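Local coordinates for protein glutamine synthetase (Helicobacter pylori, PDB 5ZLI) that is a type I-beta glutamine synthetase, built from a beta-grasp domain and a catalytic domain and assembled from twelve chains, at residues Ser128-Val133 against Ala387-Val392. Residues are numbered along the deposited sequence; the frame is centred on the assembly and turned at random.
Sequences SGLGDV and AGMDGV
S128 and L130 meet M389 and V392 in a small, mainly apolar contact between the end of one helix with its following loop and the side of another helix. It lies in the catalytic domain, where the connection from helix 114-128 to strand 133-145 rests against the C-terminal part of helix 377-393. No hydrogen bond crosses it, and the two segments bury 153 Å² between them. The ends of L130 and V392 meet head-on, with L130 CD1 4.1 Å from V392 CG1. The CG1 branch of V392 stands anti to the backbone N (chi1 171°), which carries it out from the helix to the leucine. M389 lies about one helical turn earlier. Its chain runs extended through chi2 and then bends at chi3 (67°). The bend places the terminal CE beside S128 and L130. CE of M389 is 4.3 Å from L130 CD1 and 3.3 Å from S128 OG. L130 CD1 thus touches two side chains about one turn apart on the helix. The approach of M389 CE to S128 OG is not a hydrogen bond; S128 OG hydrogen-bonds to the carbonyl O of L125, back in helix 114-128. The backbones stay well apart, with L130 CA and M389 CA 8.1 Å from each other. G129 takes a positive phi (83°) as the chain leaves the helix, and L130 after it points toward helix 377-393. Behind the contact, D390 OD2 is bonded to H314 NE2. M389 also packs on H124 and L125, and L130 on L125, so helix 114-128 borders the contact. Beyond L130 a classic beta bulge, with D132 and V133 opposite the single residue W285, opens the pairing of strand 133-145 with antiparallel strand 278-286.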
loop_
_atom_site.group_PDB
_atom_site.type_symbol
_atom_site.label_atom_id
_atom_site.label_comp_id
_atom_site.label_asym_id
_atom_site.label_seq_id
_atom_site.Cartn_x
_atom_site.Cartn_y
_atom_site.Cartn_z
ATOM N N SER B 128 13.559 30.919 66.091
ATOM C CA SER B 128 14.628 30.342 66.899
ATOM C C SER B 128 15.830 31.260 67.035
ATOM O O SER B 128 16.750 30.925 67.794
ATOM C CB SER B 128 15.068 28.985 66.346
ATOM O OG SER B 128 15.859 29.111 65.187
ATOM N N GLY B 129 15.912 32.341 66.248
ATOM C CA GLY B 129 17.026 33.248 66.407
ATOM C C GLY B 129 18.290 32.845 65.687
ATOM O O GLY B 129 19.254 33.618 65.693
ATOM N N LEU B 130 18.376 31.607 65.199
ATOM C CA LEU B 130 19.566 31.158 64.479
ATOM C C LEU B 130 19.802 31.973 63.207
ATOM O O LEU B 130 20.954 32.165 62.800
ATOM C CB LEU B 130 19.464 29.658 64.190
ATOM C CG LEU B 130 19.337 28.918 65.525
ATOM C CD1 LEU B 130 19.123 27.420 65.339
ATOM C CD2 LEU B 130 20.518 29.226 66.454
ATOM N N GLY B 131 18.724 32.353 62.504
ATOM C CA GLY B 131 18.825 33.115 61.270
ATOM C C GLY B 131 17.638 34.026 61.006
ATOM O O GLY B 131 16.603 33.942 61.670
ATOM N N ASP B 132 17.802 34.904 60.006
ATOM C CA ASP B 132 16.700 35.747 59.514
ATOM C C ASP B 132 16.086 35.180 58.242
ATOM O O ASP B 132 14.865 35.009 58.138
ATOM C CB ASP B 132 17.136 37.179 59.131
ATOM C CG ASP B 132 17.679 38.007 60.281
ATOM O OD1 ASP B 132 17.429 37.736 61.488
ATOM O OD2 ASP B 132 18.304 39.024 59.931
ATOM N N VAL B 133 16.932 34.926 57.253
ATOM C CA VAL B 133 16.538 34.443 55.944
ATOM C C VAL B 133 17.236 33.117 55.713
ATOM O O VAL B 133 18.269 32.842 56.323
ATOM C CB VAL B 133 16.919 35.459 54.848
ATOM C CG1 VAL B 133 16.279 35.064 53.527
ATOM C CG2 VAL B 133 16.554 36.870 55.250
ATOM N N ALA B 387 16.472 20.033 58.623
ATOM C CA ALA B 387 17.552 19.122 58.968
ATOM C C ALA B 387 18.843 19.853 59.252
ATOM O O ALA B 387 19.653 19.382 60.061
ATOM C CB ALA B 387 17.796 18.122 57.850
ATOM N N GLY B 388 19.079 20.964 58.556
ATOM C CA GLY B 388 20.249 21.755 58.862
ATOM C C GLY B 388 20.145 22.433 60.207
ATOM O O GLY B 388 21.136 22.510 60.941
ATOM N N MET B 389 18.928 22.814 60.609
ATOM C CA MET B 389 18.772 23.516 61.878
ATOM C C MET B 389 18.975 22.574 63.047
ATOM O O MET B 389 19.541 22.968 64.074
ATOM C CB MET B 389 17.396 24.171 61.973
ATOM C CG MET B 389 17.221 25.406 61.129
ATOM S SD MET B 389 15.545 26.076 61.294
ATOM C CE MET B 389 15.624 26.608 63.009
ATOM N N ASP B 390 18.521 21.333 62.912
ATOM C CA ASP B 390 18.881 20.317 63.887
ATOM C C ASP B 390 20.399 20.251 64.048
ATOM O O ASP B 390 20.917 20.147 65.167
ATOM C CB ASP B 390 18.323 18.965 63.433
ATOM C CG ASP B 390 18.126 18.000 64.574
ATOM O OD1 ASP B 390 17.331 18.315 65.491
ATOM O OD2 ASP B 390 18.760 16.929 64.548
ATOM N N GLY B 391 21.128 20.383 62.936
ATOM C CA GLY B 391 22.582 20.341 62.990
ATOM C C GLY B 391 23.175 21.458 63.828
ATOM O O GLY B 391 24.148 21.247 64.559
ATOM N N VAL B 392 22.626 22.672 63.701
ATOM C CA VAL B 392 23.152 23.803 64.458
ATOM C C VAL B 392 22.748 23.704 65.926
ATOM O O VAL B 392 23.543 24.000 66.829
ATOM C CB VAL B 392 22.670 25.129 63.839
ATOM C CG1 VAL B 392 23.032 26.292 64.744
ATOM C CG2 VAL B 392 23.257 25.322 62.471
#